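Side-chain contacts in aminotransferase, class I (Staphylococcus aureus, PDB 2O1B), which probably catalyses pyridoxal-5'-phosphate-dependent transfer of amino groups, as an aspartate aminotransferase of the class I family does: residues C128-N131 with P132-V136; K173-S176 with Q177-D180; S238-G241 with K242-A245; G267-D270 with M271-L275. All coordinates share one frame; numbering follows the deposited sequence.

Interaction 1: residues C128-N131 with P132-V136; sequences CVIN and PGDYV
The side chain of D134 swings beside its own backbone N (chi1 -80°), which brings OD1 back to N131, while I130 sets CG1 between its backbone N and carbonyl carbon (chi1 77°) and carries CD1 to V136. D134 OD1 takes the N131 N-H at 2.9 Å in a nearly straight bond, met from above the carboxylate plane. The reverse link is D134 N to N131 O at 3.0 Å, so backbone and side chain of one aspartate tie the same residue twice. D134 CB also passes I130 CB at 3.8 Å, the two chains running in opposite directions. Further along the I130 side chain, CD1 meets V136 CG2 at 3.8 Å, the two side chains crossing at about a right angle; branched apolar chains suit this buried side, which L184 also lines. The N131 amide belongs to the subunit interface, its OD1 accepting a hydrogen bond from N24 N of the second subunit. P132 supplies the fixed phi of the first corner, and G133, at phi 86°, has backbone angles that would jam any CB against the preceding carbonyl oxygen. This Pro-Gly type II beta turn, braced by an aspartate at its fourth position, joins helix 118-129 to strand 135-140 in the alpha/beta large domain of a fold type I aminotransferase.

Interaction 2: residues K173-S176 with Q177-D180; sequences KVDS and QIID
V174 and I179 meet at a slant, the methyl CG1 of V174 lying against CG1 of I179 at 3.5 Å. V174 places that methyl opposite its backbone N (chi1 -172°), turning it toward the helix, and the far end of the isoleucine reaches on over the backbone, with I179 CD1 at 3.3 Å from V174 O. I178 comes less close to the same methyl, its CB 4.2 Å from V174 CG1. Valine and isoleucine are beta-branched, giving broad, stiff surfaces that can touch across the first turn. D175 and Q177 behave differently: their chains run alongside each other in the same direction, with carboxylate and amide planes 57° apart, and D175 OD1 rests 3.5 Å from Q177 CB. No side-chain bond forms between them; these polar groups sit at the exposed surface, where solvent can serve them. D175 occupies the N-cap position, yet its carboxylate makes no capping bond, and its CB instead packs on I178 CG1 at 3.7 Å. Its carbonyl does the helical work: D175 O accepts the I179 N-H at 3.1 Å, almost straight on, and a weak bond from I178 N. S176 O follows with D180 N at 3.3 Å. The apolar pair bridging the residue before the N-cap and the fourth residue of the helix is a hydrophobic staple. It opens the short helix 176-181, which runs directly into strand 182-187; I178 O bonds T182 OG1 at that junction, and the I178 side chain packs on Y135 of the adjacent strand 135-140.

Interaction 3: residues S238-G241 with K242-A245; sequences SENG and KDVA
The amide of N240 and the carboxylate of D243 cross at a slant with their planes 29° apart, D243 OD2 lying 3.9 Å from N240 OD1 and about as far from N240 CB. Two acceptors gain nothing by closer approach, and this is a loose contact near the protein surface. The peptide carbonyls are used more fully. Above the plane of the N240 carbonyl stands D243 N, in a hydrogen bond of 3.0 Å from D243 N to N240 O. D243 CB lies beside the same oxygen, 3.2 Å from N240 O. The G241 carbonyl has two donors: V244 N lies above its plane, 3.2 Å from G241 O, and A245 N approaches the same oxygen nearly head-on at 2.9 Å. Such a mixture of three- and four-residue spans describes a short, weakly bonded helix of a single turn. Before it, S238 to G241 form a type II beta turn, closed by G241 N to S238 O at 3.0 Å; N240 holds its third position with phi 74°, a left-handed conformation that asparagine tolerates well. K242 takes its chain away, its NZ bonding T105 O and forming a salt bridge with E111. V244, an apolar residue suited to burial, packs on I207 of helix 200-210 and I217 of strand 216-220. A245, a small residue, packs on I235 and I217 and starts strand 245-250 with a backbone bond to N268, so this turn leads the chain into the central sheet.

Interaction 4: residues G267-D270 with M271-L275; sequences GNKD and MIQAL
I272 and N268 make the close side of this helix start, I272 CG1 lying 3.2 Å from N268 O. The same oxygen accepts the backbone bond from I272 N to N268 O at 2.9 Å. G267, at phi 130°, uses backbone angles at which a CB would strike the preceding carbonyl oxygen. M271, present as selenomethionine, crosses N268 at about a right angle, its SE 3.9 Å from N268 CB; its flexible chain, bent at its last torsion (chi3 77°), packs against I246, V218 and V129. A274 is small enough to face helix 118-129 at C128 and L26 of the second subunit. The opposite character belongs to the solvent side, where K269 and D270 are exposed. The chains of K269 and Q273 slant over one another there, CG to CG at 4.0 Å, without a bond between their polar ends. Q273 NE2 is instead held by E109 O and D110 O. The backbone stays regular on both sides, with Q273 N to K269 O at 2.8 Å and A274 N to D270 O at 3.1 Å. N268 is the N-cap residue of helix 269-282, directly after strand 263-267, the strand antiparallel to both neighbours in the mixed central sheet characteristic of fold type I aminotransferases.

Overall arrangement
Interaction 2 is the surface member, whereas interactions 1, 3 and 4 are each partly buried. Interactions 1 and 4 meet where helices 118-129 and 269-282 pack, and both reach the second subunit. Interactions 3 and 4 sit closest, about 12 Å between centres, and are joined by a probable backbone hydrogen bond, N268 N to A245 O, where strand 263-267 ends beside the start of its antiparallel neighbour 245-250. Interactions 1 and 2 touch through side chains of strand 135-140 and helix 176-181. Their chemistry follows their place: a carboxylate braces the turn of 1, a hydrophobic staple starts the helix of 2, backbone bonding dominates 3, and apolar side chains bury one side of 4.

Interaction 1: residues C128-N131 with P132-V136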
ATOM      1  N   CYS A 128       5.528   5.360 -12.036  1.00 24.37           N
ATOM      2  CA  CYS A 128       6.969   5.484 -11.828  1.00 25.44           C
ATOM      3  C   CYS A 128       7.806   5.637 -13.086  1.00 26.05           C
ATOM      4  O   CYS A 128       8.880   6.232 -13.029  1.00 26.09           O
ATOM      5  CB  CYS A 128       7.489   4.285 -11.057  1.00 25.70           C
ATOM      6  SG  CYS A 128       6.746   4.152  -9.455  1.00 26.93           S
ATOM      7  N   VAL A 129       7.326   5.108 -14.211  1.00 25.96           N
ATOM      8  CA  VAL A 129       8.185   4.874 -15.368  1.00 26.37           C
ATOM      9  C   VAL A 129       7.773   5.629 -16.632  1.00 26.04           C
ATOM     10  O   VAL A 129       8.633   6.047 -17.409  1.00 26.50           O
ATOM     11  CB  VAL A 129       8.314   3.341 -15.642  1.00 26.61           C
ATOM     12  CG1 VAL A 129       8.568   3.059 -17.099  1.00 28.17           C
ATOM     13  CG2 VAL A 129       9.408   2.750 -14.789  1.00 27.75           C
ATOM     14  N   ILE A 130       6.469   5.834 -16.825  1.00 25.81           N
ATOM     15  CA  ILE A 130       5.972   6.450 -18.061  1.00 25.36           C
ATOM     16  C   ILE A 130       5.466   7.873 -17.856  1.00 25.41           C
ATOM     17  O   ILE A 130       5.247   8.308 -16.727  1.00 25.31           O
ATOM     18  CB  ILE A 130       4.881   5.564 -18.752  1.00 25.87           C
ATOM     19  CG1 ILE A 130       3.527   5.689 -18.044  1.00 25.68           C
ATOM     20  CG2 ILE A 130       5.337   4.086 -18.831  1.00 24.45           C
ATOM     21  CD1 ILE A 130       2.338   5.265 -18.899  1.00 25.14           C
ATOM     22  N   ASN A 131       5.283   8.598 -18.957  1.00 25.39           N
ATOM     23  CA  ASN A 131       4.707   9.937 -18.917  1.00 25.75           C
ATOM     24  C   ASN A 131       3.349   9.978 -19.636  1.00 25.83           C
ATOM     25  O   ASN A 131       3.072   9.118 -20.470  1.00 25.98           O
ATOM     26  CB  ASN A 131       5.697  10.950 -19.509  1.00 26.00           C
ATOM     27  CG  ASN A 131       6.980  11.053 -18.685  1.00 27.03           C
ATOM     28  OD1 ASN A 131       6.943  11.402 -17.504  1.00 26.13           O
ATOM     29  ND2 ASN A 131       8.114  10.722 -19.301  1.00 27.39           N
ATOM     30  N   PRO A 132       2.482  10.959 -19.296  1.00 25.76           N
ATOM     31  CA  PRO A 132       1.182  11.090 -19.966  1.00 25.40           C
ATOM     32  C   PRO A 132       1.236  10.859 -21.484  1.00 25.57           C
ATOM     33  O   PRO A 132       2.105  11.411 -22.157  1.00 25.00           O
ATOM     34  CB  PRO A 132       0.791  12.530 -19.657  1.00 25.90           C
ATOM     35  CG  PRO A 132       1.369  12.765 -18.307  1.00 25.81           C
ATOM     36  CD  PRO A 132       2.651  11.981 -18.244  1.00 25.59           C
ATOM     37  N   GLY A 133       0.327  10.026 -22.000  1.00 25.12           N
ATOM     38  CA  GLY A 133       0.252   9.739 -23.430  1.00 24.87           C
ATOM     39  C   GLY A 133       1.160   8.623 -23.921  1.00 25.00           C
ATOM     40  O   GLY A 133       1.112   8.254 -25.098  1.00 25.83           O
ATOM     41  N   ASP A 134       2.003   8.089 -23.038  1.00 24.47           N
ATOM     42  CA  ASP A 134       2.860   6.959 -23.388  1.00 24.28           C
ATOM     43  C   ASP A 134       2.017   5.710 -23.571  1.00 23.81           C
ATOM     44  O   ASP A 134       1.100   5.461 -22.797  1.00 24.17           O
ATOM     45  CB  ASP A 134       3.917   6.707 -22.296  1.00 24.18           C
ATOM     46  CG  ASP A 134       5.115   7.654 -22.396  1.00 24.92           C
ATOM     47  OD1 ASP A 134       6.032   7.503 -21.565  1.00 25.91           O
ATOM     48  OD2 ASP A 134       5.152   8.537 -23.292  1.00 22.44           O
ATOM     49  N   TYR A 135       2.345   4.915 -24.586  1.00 23.56           N
ATOM     50  CA  TYR A 135       1.642   3.660 -24.841  1.00 23.01           C
ATOM     51  C   TYR A 135       2.185   2.544 -23.978  1.00 22.89           C
ATOM     52  O   TYR A 135       3.390   2.450 -23.763  1.00 22.67           O
ATOM     53  CB  TYR A 135       1.788   3.261 -26.299  1.00 23.68           C
ATOM     54  CG  TYR A 135       0.950   4.062 -27.250  1.00 23.41           C
ATOM     55  CD1 TYR A 135       0.753   5.430 -27.070  1.00 25.40           C
ATOM     56  CD2 TYR A 135       0.375   3.458 -28.358  1.00 25.70           C
ATOM     57  CE1 TYR A 135      -0.015   6.176 -27.981  1.00 25.16           C
ATOM     58  CE2 TYR A 135      -0.383   4.185 -29.267  1.00 26.35           C
ATOM     59  CZ  TYR A 135      -0.578   5.534 -29.072  1.00 25.94           C
ATOM     60  OH  TYR A 135      -1.344   6.234 -29.974  1.00 25.93           O
ATOM     61  N   VAL A 136       1.277   1.710 -23.469  1.00 22.60           N
ATOM     62  CA  VAL A 136       1.652   0.534 -22.696  1.00 22.06           C
ATOM     63  C   VAL A 136       0.942  -0.676 -23.310  1.00 22.97           C
ATOM     64  O   VAL A 136      -0.291  -0.666 -23.472  1.00 22.52           O
ATOM     65  CB  VAL A 136       1.273   0.677 -21.196  1.00 22.32           C
ATOM     66  CG1 VAL A 136       1.661  -0.566 -20.426  1.00 20.64           C
ATOM     67  CG2 VAL A 136       1.936   1.918 -20.582  1.00 20.92           C
TER

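Interaction 2: residues K173-S176 with Q177-D180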
ATOM      1  N   LYS A 173       3.738  -8.684 -35.685  1.00 32.64           N
ATOM      2  CA  LYS A 173       2.328  -8.381 -35.919  1.00 33.52           C
ATOM      3  C   LYS A 173       1.829  -7.141 -35.164  1.00 33.51           C
ATOM      4  O   LYS A 173       0.725  -6.658 -35.430  1.00 33.59           O
ATOM      5  CB  LYS A 173       1.459  -9.597 -35.589  1.00 34.02           C
ATOM      6  CG  LYS A 173       1.481 -10.698 -36.642  1.00 35.36           C
ATOM      7  CD  LYS A 173       0.817 -11.961 -36.089  1.00 38.39           C
ATOM      8  CE  LYS A 173       0.979 -13.155 -37.032  1.00 40.03           C
ATOM      9  NZ  LYS A 173      -0.213 -13.363 -37.894  1.00 41.68           N
ATOM     10  N   VAL A 174       2.624  -6.634 -34.218  1.00 33.57           N
ATOM     11  CA  VAL A 174       2.314  -5.351 -33.575  1.00 33.34           C
ATOM     12  C   VAL A 174       2.541  -4.229 -34.595  1.00 33.84           C
ATOM     13  O   VAL A 174       3.585  -4.188 -35.257  1.00 33.62           O
ATOM     14  CB  VAL A 174       3.171  -5.089 -32.303  1.00 33.70           C
ATOM     15  CG1 VAL A 174       2.670  -3.844 -31.554  1.00 33.08           C
ATOM     16  CG2 VAL A 174       3.160  -6.300 -31.365  1.00 33.07           C
ATOM     17  N   ASP A 175       1.561  -3.339 -34.728  1.00 34.02           N
ATOM     18  CA  ASP A 175       1.668  -2.205 -35.646  1.00 34.80           C
ATOM     19  C   ASP A 175       2.965  -1.438 -35.392  1.00 34.92           C
ATOM     20  O   ASP A 175       3.265  -1.072 -34.250  1.00 34.79           O
ATOM     21  CB  ASP A 175       0.458  -1.282 -35.505  1.00 34.82           C
ATOM     22  CG  ASP A 175       0.457  -0.153 -36.526  1.00 36.36           C
ATOM     23  OD1 ASP A 175       0.100   0.982 -36.144  1.00 38.01           O
ATOM     24  OD2 ASP A 175       0.812  -0.391 -37.702  1.00 37.30           O
ATOM     25  N   SER A 176       3.736  -1.215 -36.454  1.00 35.04           N
ATOM     26  CA  SER A 176       5.040  -0.561 -36.340  1.00 35.54           C
ATOM     27  C   SER A 176       4.965   0.774 -35.606  1.00 35.72           C
ATOM     28  O   SER A 176       5.882   1.127 -34.863  1.00 35.90           O
ATOM     29  CB  SER A 176       5.703  -0.399 -37.714  1.00 35.62           C
ATOM     30  OG  SER A 176       4.925   0.405 -38.587  1.00 36.50           O
ATOM     31  N   GLN A 177       3.864   1.496 -35.808  1.00 35.96           N
ATOM     32  CA  GLN A 177       3.640   2.787 -35.158  1.00 36.09           C
ATOM     33  C   GLN A 177       3.450   2.665 -33.646  1.00 35.83           C
ATOM     34  O   GLN A 177       3.929   3.513 -32.891  1.00 35.59           O
ATOM     35  CB  GLN A 177       2.446   3.511 -35.786  1.00 36.24           C
ATOM     36  CG  GLN A 177       2.588   3.766 -37.287  1.00 37.93           C
ATOM     37  CD  GLN A 177       1.715   4.914 -37.779  1.00 40.27           C
ATOM     38  OE1 GLN A 177       0.891   4.742 -38.683  1.00 40.84           O
ATOM     39  NE2 GLN A 177       1.890   6.093 -37.179  1.00 40.81           N
ATOM     40  N   ILE A 178       2.757   1.611 -33.215  1.00 35.83           N
ATOM     41  CA  ILE A 178       2.533   1.353 -31.795  1.00 35.80           C
ATOM     42  C   ILE A 178       3.836   1.005 -31.081  1.00 35.78           C
ATOM     43  O   ILE A 178       4.112   1.542 -30.008  1.00 35.95           O
ATOM     44  CB  ILE A 178       1.484   0.215 -31.540  1.00 36.04           C
ATOM     45  CG1 ILE A 178       0.146   0.469 -32.267  1.00 36.64           C
ATOM     46  CG2 ILE A 178       1.268   0.001 -30.052  1.00 35.52           C
ATOM     47  CD1 ILE A 178      -0.526   1.821 -31.999  1.00 37.85           C
ATOM     48  N   ILE A 179       4.619   0.101 -31.669  1.00 35.58           N
ATOM     49  CA  ILE A 179       5.905  -0.324 -31.095  1.00 35.69           C
ATOM     50  C   ILE A 179       6.797   0.882 -30.816  1.00 35.47           C
ATOM     51  O   ILE A 179       7.396   0.985 -29.748  1.00 35.73           O
ATOM     52  CB  ILE A 179       6.673  -1.287 -32.039  1.00 35.83           C
ATOM     53  CG1 ILE A 179       5.847  -2.535 -32.347  1.00 35.38           C
ATOM     54  CG2 ILE A 179       8.025  -1.677 -31.439  1.00 36.08           C
ATOM     55  CD1 ILE A 179       6.296  -3.272 -33.620  1.00 35.86           C
ATOM     56  N   ASP A 180       6.873   1.787 -31.788  1.00 35.37           N
ATOM     57  CA  ASP A 180       7.670   3.005 -31.677  1.00 34.88           C
ATOM     58  C   ASP A 180       7.229   3.899 -30.519  1.00 34.24           C
ATOM     59  O   ASP A 180       8.058   4.552 -29.877  1.00 34.64           O
ATOM     60  CB  ASP A 180       7.628   3.784 -32.996  1.00 35.39           C
ATOM     61  CG  ASP A 180       8.587   3.227 -34.047  1.00 36.03           C
ATOM     62  OD1 ASP A 180       9.036   2.062 -33.926  1.00 36.72           O
ATOM     63  OD2 ASP A 180       8.893   3.964 -35.007  1.00 37.53           O
TER

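Interaction 3: residues S238-G241 with K242-A245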
ATOM      1  N   SER A 238      17.778 -14.541 -18.946  1.00 25.55           N
ATOM      2  CA  SER A 238      18.148 -14.331 -20.344  1.00 26.41           C
ATOM      3  C   SER A 238      19.217 -13.246 -20.408  1.00 26.88           C
ATOM      4  O   SER A 238      19.127 -12.258 -19.692  1.00 27.70           O
ATOM      5  CB  SER A 238      16.926 -13.924 -21.171  1.00 26.09           C
ATOM      6  OG  SER A 238      16.089 -15.036 -21.446  1.00 25.98           O
ATOM      7  N   GLU A 239      20.233 -13.433 -21.244  1.00 27.61           N
ATOM      8  CA  GLU A 239      21.298 -12.444 -21.384  1.00 28.01           C
ATOM      9  C   GLU A 239      20.708 -11.063 -21.667  1.00 27.56           C
ATOM     10  O   GLU A 239      19.808 -10.934 -22.495  1.00 26.83           O
ATOM     11  CB  GLU A 239      22.276 -12.853 -22.492  1.00 28.17           C
ATOM     12  CG  GLU A 239      23.648 -12.202 -22.352  1.00 29.41           C
ATOM     13  CD  GLU A 239      24.533 -12.376 -23.577  1.00 30.08           C
ATOM     14  OE1 GLU A 239      24.442 -13.426 -24.255  1.00 33.67           O
ATOM     15  OE2 GLU A 239      25.337 -11.457 -23.854  1.00 33.06           O
ATOM     16  N   ASN A 240      21.195 -10.049 -20.947  1.00 27.74           N
ATOM     17  CA  ASN A 240      20.737  -8.653 -21.104  1.00 28.14           C
ATOM     18  C   ASN A 240      19.338  -8.349 -20.527  1.00 27.96           C
ATOM     19  O   ASN A 240      18.829  -7.236 -20.696  1.00 27.78           O
ATOM     20  CB  ASN A 240      20.798  -8.181 -22.581  1.00 28.51           C
ATOM     21  CG  ASN A 240      22.161  -8.391 -23.224  1.00 30.14           C
ATOM     22  OD1 ASN A 240      23.191  -8.030 -22.656  1.00 33.03           O
ATOM     23  ND2 ASN A 240      22.171  -8.962 -24.429  1.00 31.98           N
ATOM     24  N   GLY A 241      18.730  -9.324 -19.844  1.00 27.77           N
ATOM     25  CA  GLY A 241      17.398  -9.158 -19.246  1.00 27.09           C
ATOM     26  C   GLY A 241      17.245  -7.917 -18.377  1.00 27.26           C
ATOM     27  O   GLY A 241      16.273  -7.161 -18.516  1.00 26.97           O
ATOM     28  N   LYS A 242      18.210  -7.703 -17.485  1.00 27.18           N
ATOM     29  CA  LYS A 242      18.180  -6.575 -16.559  1.00 27.81           C
ATOM     30  C   LYS A 242      18.321  -5.219 -17.250  1.00 27.29           C
ATOM     31  O   LYS A 242      18.024  -4.188 -16.648  1.00 27.80           O
ATOM     32  CB  LYS A 242      19.250  -6.730 -15.474  1.00 27.76           C
ATOM     33  CG  LYS A 242      19.019  -7.921 -14.550  1.00 28.91           C
ATOM     34  CD  LYS A 242      19.887  -7.866 -13.289  1.00 29.32           C
ATOM     35  CE  LYS A 242      21.372  -7.836 -13.611  1.00 30.60           C
ATOM     36  NZ  LYS A 242      22.180  -7.741 -12.356  1.00 31.55           N
ATOM     37  N   ASP A 243      18.771  -5.217 -18.500  1.00 26.96           N
ATOM     38  CA  ASP A 243      18.911  -3.977 -19.265  1.00 26.67           C
ATOM     39  C   ASP A 243      17.571  -3.421 -19.706  1.00 26.08           C
ATOM     40  O   ASP A 243      17.441  -2.226 -19.969  1.00 25.91           O
ATOM     41  CB  ASP A 243      19.753  -4.211 -20.513  1.00 27.02           C
ATOM     42  CG  ASP A 243      21.213  -4.471 -20.209  1.00 27.77           C
ATOM     43  OD1 ASP A 243      21.609  -4.547 -19.025  1.00 28.69           O
ATOM     44  OD2 ASP A 243      21.970  -4.608 -21.184  1.00 29.79           O
ATOM     45  N   VAL A 244      16.578  -4.296 -19.816  1.00 25.76           N
ATOM     46  CA  VAL A 244      15.267  -3.894 -20.340  1.00 25.19           C
ATOM     47  C   VAL A 244      14.126  -4.096 -19.348  1.00 24.15           C
ATOM     48  O   VAL A 244      13.093  -3.441 -19.464  1.00 23.76           O
ATOM     49  CB  VAL A 244      14.886  -4.648 -21.638  1.00 25.49           C
ATOM     50  CG1 VAL A 244      15.928  -4.439 -22.728  1.00 26.03           C
ATOM     51  CG2 VAL A 244      14.673  -6.139 -21.351  1.00 25.56           C
ATOM     52  N   ALA A 245      14.310  -5.001 -18.393  1.00 22.98           N
ATOM     53  CA  ALA A 245      13.188  -5.510 -17.610  1.00 22.58           C
ATOM     54  C   ALA A 245      13.370  -5.546 -16.097  1.00 22.20           C
ATOM     55  O   ALA A 245      14.497  -5.609 -15.581  1.00 21.68           O
ATOM     56  CB  ALA A 245      12.810  -6.909 -18.096  1.00 22.54           C
TER

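Interaction 4: residues G267-D270 with M271-L275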
ATOM      1  N   GLY A 267      15.468  -6.503 -10.646  1.00 24.78           N
ATOM      2  CA  GLY A 267      16.023  -6.229 -11.982  1.00 24.26           C
ATOM      3  C   GLY A 267      16.532  -4.837 -12.322  1.00 24.63           C
ATOM      4  O   GLY A 267      17.272  -4.229 -11.533  1.00 24.39           O
ATOM      5  N   ASN A 268      16.161  -4.351 -13.513  1.00 24.36           N
ATOM      6  CA  ASN A 268      16.632  -3.057 -14.048  1.00 24.47           C
ATOM      7  C   ASN A 268      16.780  -1.986 -12.983  1.00 24.60           C
ATOM      8  O   ASN A 268      15.785  -1.609 -12.363  1.00 24.54           O
ATOM      9  CB  ASN A 268      15.688  -2.526 -15.130  1.00 24.21           C
ATOM     10  CG  ASN A 268      16.279  -1.338 -15.888  1.00 26.28           C
ATOM     11  OD1 ASN A 268      17.121  -1.507 -16.774  1.00 27.34           O
ATOM     12  ND2 ASN A 268      15.846  -0.132 -15.537  1.00 26.19           N
ATOM     13  N   LYS A 269      18.004  -1.484 -12.784  1.00 24.52           N
ATOM     14  CA  LYS A 269      18.269  -0.525 -11.689  1.00 24.52           C
ATOM     15  C   LYS A 269      17.395   0.736 -11.760  1.00 24.65           C
ATOM     16  O   LYS A 269      16.829   1.163 -10.745  1.00 24.21           O
ATOM     17  CB  LYS A 269      19.759  -0.161 -11.591  1.00 24.53           C
ATOM     18  CG  LYS A 269      20.071   1.013 -10.637  1.00 25.24           C
ATOM     19  CD  LYS A 269      21.535   1.039 -10.228  1.00 28.55           C
ATOM     20  CE  LYS A 269      22.127   2.446 -10.128  1.00 30.37           C
ATOM     21  NZ  LYS A 269      21.137   3.554  -9.997  1.00 32.75           N
ATOM     22  N   ASP A 270      17.293   1.327 -12.949  1.00 25.30           N
ATOM     23  CA  ASP A 270      16.513   2.558 -13.134  1.00 26.35           C
ATOM     24  C   ASP A 270      15.056   2.360 -12.710  1.00 26.52           C
ATOM     25  O   ASP A 270      14.491   3.182 -11.978  1.00 26.44           O
ATOM     26  CB  ASP A 270      16.583   3.047 -14.592  1.00 26.41           C
ATOM     27  CG  ASP A 270      17.923   3.664 -14.943  1.00 27.90           C
ATOM     28  OD1 ASP A 270      18.734   3.924 -14.022  1.00 28.86           O
ATOM     29  OD2 ASP A 270      18.162   3.909 -16.152  1.00 30.41           O
HETATM   30  N   MSE A 271      14.460   1.265 -13.167  1.00 26.91           N
HETATM   31  CA  MSE A 271      13.078   0.949 -12.841  1.00 28.52           C
HETATM   32  C   MSE A 271      12.905   0.634 -11.368  1.00 27.17           C
HETATM   33  O   MSE A 271      11.935   1.068 -10.753  1.00 27.13           O
HETATM   34  CB  MSE A 271      12.577  -0.222 -13.688  1.00 28.33           C
HETATM   35  CG  MSE A 271      12.561   0.094 -15.168  1.00 29.89           C
HETATM   36 SE   MSE A 271      12.074  -1.437 -16.247  0.70 34.43          SE
HETATM   37  CE  MSE A 271      10.169  -1.391 -15.901  1.00 30.30           C
ATOM     38  N   ILE A 272      13.835  -0.133 -10.807  1.00 26.54           N
ATOM     39  CA  ILE A 272      13.784  -0.434  -9.382  1.00 25.37           C
ATOM     40  C   ILE A 272      13.910   0.852  -8.549  1.00 25.96           C
ATOM     41  O   ILE A 272      13.168   1.055  -7.584  1.00 26.57           O
ATOM     42  CB  ILE A 272      14.859  -1.465  -8.992  1.00 25.12           C
ATOM     43  CG1 ILE A 272      14.548  -2.829  -9.642  1.00 22.80           C
ATOM     44  CG2 ILE A 272      15.003  -1.577  -7.472  1.00 23.07           C
ATOM     45  CD1 ILE A 272      13.176  -3.411  -9.278  1.00 22.35           C
ATOM     46  N   GLN A 273      14.831   1.727  -8.928  1.00 26.26           N
ATOM     47  CA  GLN A 273      15.037   2.953  -8.155  1.00 26.59           C
ATOM     48  C   GLN A 273      13.805   3.860  -8.185  1.00 26.16           C
ATOM     49  O   GLN A 273      13.501   4.498  -7.183  1.00 26.35           O
ATOM     50  CB  GLN A 273      16.312   3.696  -8.572  1.00 27.01           C
ATOM     51  CG  GLN A 273      17.638   2.991  -8.186  1.00 28.44           C
ATOM     52  CD  GLN A 273      17.670   2.459  -6.750  1.00 31.34           C
ATOM     53  OE1 GLN A 273      17.525   3.214  -5.780  1.00 31.72           O
ATOM     54  NE2 GLN A 273      17.880   1.154  -6.614  1.00 30.56           N
ATOM     55  N   ALA A 274      13.099   3.899  -9.320  1.00 25.77           N
ATOM     56  CA  ALA A 274      11.861   4.686  -9.448  1.00 24.95           C
ATOM     57  C   ALA A 274      10.771   4.121  -8.534  1.00 24.93           C
ATOM     58  O   ALA A 274      10.110   4.870  -7.807  1.00 24.27           O
ATOM     59  CB  ALA A 274      11.387   4.726 -10.900  1.00 24.90           C
ATOM     60  N   LEU A 275      10.591   2.803  -8.561  1.00 24.71           N
ATOM     61  CA  LEU A 275       9.664   2.153  -7.635  1.00 24.96           C
ATOM     62  C   LEU A 275      10.001   2.457  -6.180  1.00 24.78           C
ATOM     63  O   LEU A 275       9.118   2.829  -5.414  1.00 25.01           O
ATOM     64  CB  LEU A 275       9.638   0.647  -7.842  1.00 24.99           C
ATOM     65  CG  LEU A 275       8.634   0.108  -8.842  1.00 25.90           C
ATOM     66  CD1 LEU A 275       8.939  -1.364  -9.122  1.00 26.14           C
ATOM     67  CD2 LEU A 275       7.201   0.299  -8.323  1.00 25.31           C
TER